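Local coordinates for flagella basal body P-ring formation protein FlgA (Salmonella typhimurium, PDB 3TEE), which takes part in flagellar P-ring assembly in the periplasm, probably as a chaperone or a modulator of that assembly, at residues A[6-11]-A[22-27]; A[51-56]-A[66-71]. All blocks are in the same frame, centred on the assembly; numbering follows the deposited sequence.

Contact 1: residues A[6-11]-A[22-27]; sequences QLTTWF and VVVTLR
With CG of Phe11 anti to its carbonyl carbon (chi1 -80°) and CG2 of Val24 likewise anti to its own, the two side chains cross at about a right angle, bringing this methyl to the ring. The methyl arrives obliquely, 3.8 Å from CD2 of Phe11, and also lies 3.9 Å from the backbone O of Leu7, which is already taken up as the acceptor of the helical bond from Phe11 N. The other methyl of Val24 reaches back along the helix, its CG1 being 3.9 Å from CB of Leu7, and so the one valine branches between two residues a helical turn apart. Val22, two residues earlier on the strand, adds a second contact to the same phenylalanine: its CG1 comes to 3.7 Å from CB of Phe11.

Thr8 lines the more polar margin. Its CG2 packs 3.8 Å from the carbonyl O of Val22, while OG1 lies alongside Val24 and accepts a hydrogen bond from a water 2.7 Å away. The same water accepts from the N of Val24 at 2.9 Å, bridging helix and strand where no direct hydrogen bond joins them. The hydroxyl is also hydrogen-bonded to the O of Asn4 one turn earlier, which ties its position to the helix.

The Phe11 ring continues to Val68 and Val70 of the adjoining strand 62-79 and to Val53 and Val55 of strand 53-59 beyond it, and CE3 of Trp10 lies over one of its faces. Helix segment 6-11 runs at 138° to strand segment 22-26. Its hold on this strand is mainly dispersive, made by valine methyls against Leu7 CB and the benzyl group of Phe11, with a single water supplying the polar link at the partly exposed border.

Contact 2: residues A[51-56]-A[66-71]; sequences GNVNVV and LQVNVQ
The side-chain amides of Asn52 and Asn69 meet with their planes 57° apart: ND2 of Asn69 donates to OD1 of Asn52 at 2.9 Å, nearly within its own amide plane but from well above the acceptor's. ND2 also bonds a glycerol, probably from the crystallisation liquor. Further along this face Asn54 and Gln67 run side by side with nearly coplanar amides, yet the touch is from OD1 of Asn54 to the aliphatic CG of Gln67, at 3.6 Å.

The other face is apolar. Val53 and Val68 each place CG2 between backbone N and carbonyl carbon (chi1 near -60° in both), and these methyls close to 3.5 Å. CG2 of Val53 also meets CG2 of Val70, and Val55 packs on Val68.

Six backbone bonds join the strands, two each in the pairs Gly51-Val70, Val53-Val68 and Val55-Leu66; the Val68 N to Val53 O bond is almost straight (178°). Gly51, with its positive phi, makes the first pair between these segments, just before the chain turns a corner at Asn52. This is an antiparallel beta hairpin within a larger antiparallel sheet, amphipathic, its aliphatic face of four valines and Leu66 packing in part under Phe11 of helix 2-14.

From the N terminus, helix 2-14 leads through a short connection into strand 21-26, and contact 1 closes this first loop by laying the strand beside the helix. The chain then passes through strand 40-42 before contact 2 closes the hairpin of strands 53-59 and 62-79. The two closures follow in series, without overlap, but their centres are about 8 Å apart. Strand 62-79 joins them in one sheet: Thr25 O and Arg27 N pair with Asn69 N and Gln67 O, so segment 66-71 is flanked by segments 22-27 and 51-56. Phe11 CZ, 3.5 Å from Val55 CG2, carries the helix from contact 1 onto the hairpin of contact 2.

Contact 1: residues A[6-11]-A[22-27]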
loop_
_atom_site.group_PDB
_atom_site.type_symbol
_atom_site.label_atom_id
_atom_site.label_comp_id
_atom_site.label_asym_id
_atom_site.label_seq_id
_atom_site.Cartn_x
_atom_site.Cartn_y
_atom_site.Cartn_z
ATOM N N GLN A 6 29.702 12.095 -3.898
ATOM C CA GLN A 6 28.499 12.794 -4.352
ATOM C C GLN A 6 27.333 11.833 -4.479
ATOM O O GLN A 6 26.264 12.126 -3.946
ATOM C CB GLN A 6 28.777 13.489 -5.697
ATOM C CG GLN A 6 29.723 14.685 -5.577
ATOM C CD GLN A 6 29.977 15.350 -6.927
ATOM O OE1 GLN A 6 29.546 14.866 -7.959
ATOM N NE2 GLN A 6 30.706 16.450 -6.957
ATOM N N LEU A 7 27.523 10.686 -5.136
ATOM C CA LEU A 7 26.456 9.681 -5.233
ATOM C C LEU A 7 26.055 9.159 -3.856
ATOM O O LEU A 7 24.868 8.959 -3.636
ATOM C CB LEU A 7 26.848 8.491 -6.139
ATOM C CG LEU A 7 26.900 8.801 -7.655
ATOM C CD1 LEU A 7 27.638 7.709 -8.382
ATOM C CD2 LEU A 7 25.488 9.002 -8.237
ATOM N N THR A 8 27.036 8.910 -2.953
ATOM C CA THR A 8 26.753 8.431 -1.582
ATOM C C THR A 8 25.876 9.445 -0.825
ATOM O O THR A 8 24.879 9.056 -0.205
ATOM C CB THR A 8 28.063 8.086 -0.836
ATOM O OG1 THR A 8 28.724 7.017 -1.546
ATOM C CG2 THR A 8 27.812 7.695 0.638
ATOM N N THR A 9 26.242 10.732 -0.892
ATOM C CA THR A 9 25.454 11.813 -0.285
ATOM C C THR A 9 24.073 11.917 -0.980
ATOM O O THR A 9 23.050 12.038 -0.301
ATOM C CB THR A 9 26.248 13.155 -0.303
ATOM O OG1 THR A 9 27.390 13.016 0.539
ATOM C CG2 THR A 9 25.408 14.351 0.188
ATOM N N TRP A 10 24.039 11.866 -2.320
ATOM C CA TRP A 10 22.761 11.975 -3.025
ATOM C C TRP A 10 21.777 10.855 -2.610
ATOM O O TRP A 10 20.657 11.157 -2.177
ATOM C CB TRP A 10 22.974 12.014 -4.546
ATOM C CG TRP A 10 21.750 12.356 -5.334
ATOM C CD1 TRP A 10 21.183 13.589 -5.479
ATOM C CD2 TRP A 10 21.051 11.486 -6.220
ATOM N NE1 TRP A 10 20.131 13.525 -6.365
ATOM C CE2 TRP A 10 20.011 12.239 -6.819
ATOM C CE3 TRP A 10 21.187 10.124 -6.554
ATOM C CZ2 TRP A 10 19.138 11.693 -7.767
ATOM C CZ3 TRP A 10 20.292 9.573 -7.471
ATOM C CH2 TRP A 10 19.278 10.354 -8.054
ATOM N N PHE A 11 22.201 9.591 -2.679
ATOM C CA PHE A 11 21.311 8.490 -2.272
ATOM C C PHE A 11 20.986 8.522 -0.795
ATOM O O PHE A 11 19.859 8.189 -0.453
ATOM C CB PHE A 11 21.874 7.114 -2.653
ATOM C CG PHE A 11 21.625 6.781 -4.102
ATOM C CD1 PHE A 11 20.383 6.292 -4.518
ATOM C CD2 PHE A 11 22.639 6.914 -5.046
ATOM C CE1 PHE A 11 20.152 5.975 -5.861
ATOM C CE2 PHE A 11 22.402 6.614 -6.392
ATOM C CZ PHE A 11 21.172 6.116 -6.781
ATOM N N VAL A 22 23.623 3.966 3.875
ATOM C CA VAL A 22 23.536 3.877 2.419
ATOM C C VAL A 22 24.937 3.823 1.833
ATOM O O VAL A 22 25.722 4.770 1.997
ATOM C CB VAL A 22 22.709 5.058 1.826
ATOM C CG1 VAL A 22 22.666 4.981 0.290
ATOM C CG2 VAL A 22 21.306 5.109 2.419
ATOM N N VAL A 23 25.236 2.712 1.137
ATOM C CA VAL A 23 26.538 2.474 0.520
ATOM C C VAL A 23 26.340 2.345 -0.969
ATOM O O VAL A 23 25.546 1.514 -1.414
ATOM C CB VAL A 23 27.257 1.229 1.122
ATOM C CG1 VAL A 23 28.599 0.967 0.412
ATOM C CG2 VAL A 23 27.455 1.387 2.640
ATOM N N VAL A 24 27.057 3.169 -1.726
ATOM C CA VAL A 24 26.946 3.210 -3.184
ATOM C C VAL A 24 28.209 2.663 -3.837
ATOM O O VAL A 24 29.319 3.077 -3.498
ATOM C CB VAL A 24 26.569 4.637 -3.696
ATOM C CG1 VAL A 24 26.431 4.670 -5.232
ATOM C CG2 VAL A 24 25.277 5.139 -3.040
ATOM N N THR A 25 28.026 1.766 -4.801
ATOM C CA THR A 25 29.140 1.201 -5.580
ATOM C C THR A 25 28.874 1.414 -7.060
ATOM O O THR A 25 27.806 1.028 -7.550
ATOM C CB THR A 25 29.301 -0.306 -5.268
ATOM O OG1 THR A 25 29.364 -0.468 -3.845
ATOM C CG2 THR A 25 30.580 -0.892 -5.895
ATOM N N LEU A 26 29.847 1.979 -7.784
ATOM C CA LEU A 26 29.700 2.152 -9.240
ATOM C C LEU A 26 29.903 0.805 -9.978
ATOM O O LEU A 26 30.892 0.131 -9.727
ATOM C CB LEU A 26 30.691 3.204 -9.746
ATOM C CG LEU A 26 30.549 3.574 -11.219
ATOM C CD1 LEU A 26 29.425 4.610 -11.431
ATOM C CD2 LEU A 26 31.874 4.070 -11.770
ATOM N N ARG A 27 28.954 0.399 -10.831
ATOM C CA ARG A 27 29.022 -0.866 -11.591
ATOM C C ARG A 27 29.413 -0.627 -13.056
ATOM O O ARG A 27 29.851 -1.564 -13.735
ATOM C CB ARG A 27 27.685 -1.630 -11.547
ATOM C CG ARG A 27 27.166 -1.930 -10.143
ATOM C CD ARG A 27 26.130 -3.040 -10.120
ATOM N NE ARG A 27 25.009 -2.829 -11.042
ATOM C CZ ARG A 27 24.646 -3.692 -11.989
ATOM N NH1 ARG A 27 25.315 -4.826 -12.159
ATOM N NH2 ARG A 27 23.615 -3.424 -12.777
HETATM O O HOH W 1 29.229 4.624 -0.406
#

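Contact 2: residues A[51-56]-A[66-71]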
loop_
_atom_site.group_PDB
_atom_site.type_symbol
_atom_site.label_atom_id
_atom_site.label_comp_id
_atom_site.label_asym_id
_atom_site.label_seq_id
_atom_site.Cartn_x
_atom_site.Cartn_y
_atom_site.Cartn_z
ATOM N N GLY A 51 19.433 -1.029 -4.542
ATOM C CA GLY A 51 19.825 -2.208 -5.298
ATOM C C GLY A 51 20.520 -1.739 -6.555
ATOM O O GLY A 51 21.174 -0.685 -6.541
ATOM N N ASN A 52 20.358 -2.491 -7.656
ATOM C CA ASN A 52 20.970 -2.128 -8.935
ATOM C C ASN A 52 20.125 -1.103 -9.644
ATOM O O ASN A 52 19.003 -1.383 -10.074
ATOM C CB ASN A 52 21.234 -3.372 -9.804
ATOM C CG ASN A 52 22.209 -4.324 -9.172
ATOM O OD1 ASN A 52 23.230 -3.934 -8.596
ATOM N ND2 ASN A 52 21.870 -5.599 -9.201
ATOM N N VAL A 53 20.615 0.134 -9.686
ATOM C CA VAL A 53 19.822 1.195 -10.295
ATOM C C VAL A 53 20.600 1.938 -11.368
ATOM O O VAL A 53 21.828 1.933 -11.368
ATOM C CB VAL A 53 19.203 2.169 -9.250
ATOM C CG1 VAL A 53 18.268 1.443 -8.258
ATOM C CG2 VAL A 53 20.277 2.947 -8.505
ATOM N N ASN A 54 19.878 2.630 -12.248
ATOM C CA ASN A 54 20.521 3.443 -13.267
ATOM C C ASN A 54 20.382 4.898 -12.838
ATOM O O ASN A 54 19.305 5.320 -12.410
ATOM C CB ASN A 54 19.881 3.216 -14.653
ATOM C CG ASN A 54 20.018 1.782 -15.144
ATOM O OD1 ASN A 54 21.102 1.191 -15.134
ATOM N ND2 ASN A 54 18.911 1.193 -15.579
ATOM N N VAL A 55 21.478 5.647 -12.912
ATOM C CA VAL A 55 21.477 7.072 -12.562
ATOM C C VAL A 55 21.908 7.854 -13.783
ATOM O O VAL A 55 22.962 7.558 -14.348
ATOM C CB VAL A 55 22.418 7.377 -11.369
ATOM C CG1 VAL A 55 22.543 8.891 -11.122
ATOM C CG2 VAL A 55 21.958 6.660 -10.109
ATOM N N VAL A 56 21.142 8.889 -14.135
ATOM C CA VAL A 56 21.500 9.796 -15.206
ATOM C C VAL A 56 22.352 10.895 -14.546
ATOM O O VAL A 56 21.963 11.437 -13.513
ATOM C CB VAL A 56 20.266 10.359 -15.958
ATOM C CG1 VAL A 56 20.687 11.427 -16.973
ATOM C CG2 VAL A 56 19.512 9.224 -16.660
ATOM N N LEU A 66 24.797 6.017 -15.619
ATOM C CA LEU A 66 25.625 5.286 -14.673
ATOM C C LEU A 66 24.877 4.099 -14.105
ATOM O O LEU A 66 23.668 4.173 -13.887
ATOM C CB LEU A 66 26.132 6.198 -13.527
ATOM C CG LEU A 66 26.761 7.554 -13.910
ATOM C CD1 LEU A 66 27.154 8.313 -12.667
ATOM C CD2 LEU A 66 27.995 7.389 -14.848
ATOM N N GLN A 67 25.588 2.997 -13.882
ATOM C CA GLN A 67 24.981 1.833 -13.249
ATOM C C GLN A 67 25.604 1.765 -11.879
ATOM O O GLN A 67 26.829 1.792 -11.749
ATOM C CB GLN A 67 25.247 0.536 -14.025
ATOM C CG GLN A 67 24.600 0.482 -15.415
ATOM C CD GLN A 67 24.927 -0.834 -16.074
ATOM O OE1 GLN A 67 26.096 -1.166 -16.325
ATOM N NE2 GLN A 67 23.906 -1.647 -16.283
ATOM N N VAL A 68 24.764 1.783 -10.844
ATOM C CA VAL A 68 25.272 1.757 -9.473
ATOM C C VAL A 68 24.537 0.671 -8.687
ATOM O O VAL A 68 23.409 0.318 -9.007
ATOM C CB VAL A 68 25.185 3.128 -8.717
ATOM C CG1 VAL A 68 25.937 4.248 -9.443
ATOM C CG2 VAL A 68 23.738 3.530 -8.450
ATOM N N ASN A 69 25.167 0.196 -7.647
ATOM C CA ASN A 69 24.538 -0.699 -6.693
ATOM C C ASN A 69 24.396 0.124 -5.394
ATOM O O ASN A 69 25.360 0.722 -4.920
ATOM C CB ASN A 69 25.362 -1.966 -6.449
ATOM C CG ASN A 69 24.712 -2.826 -5.375
ATOM O OD1 ASN A 69 25.086 -2.778 -4.210
ATOM N ND2 ASN A 69 23.622 -3.490 -5.707
ATOM N N VAL A 70 23.191 0.173 -4.859
ATOM C CA VAL A 70 22.925 0.929 -3.634
ATOM C C VAL A 70 22.504 -0.040 -2.528
ATOM O O VAL A 70 21.434 -0.634 -2.585
ATOM C CB VAL A 70 21.869 2.037 -3.862
ATOM C CG1 VAL A 70 21.578 2.818 -2.576
ATOM C CG2 VAL A 70 22.274 2.971 -5.005
ATOM N N GLN A 71 23.349 -0.184 -1.525
ATOM C CA GLN A 71 23.014 -0.999 -0.345
ATOM C C GLN A 71 22.333 -0.060 0.642
ATOM O O GLN A 71 22.908 0.971 0.996
ATOM C CB GLN A 71 24.282 -1.590 0.284
ATOM C CG GLN A 71 25.073 -2.513 -0.640
ATOM C CD GLN A 71 26.255 -3.162 0.046
ATOM O OE1 GLN A 71 26.712 -2.743 1.114
ATOM N NE2 GLN A 71 26.744 -4.247 -0.531
#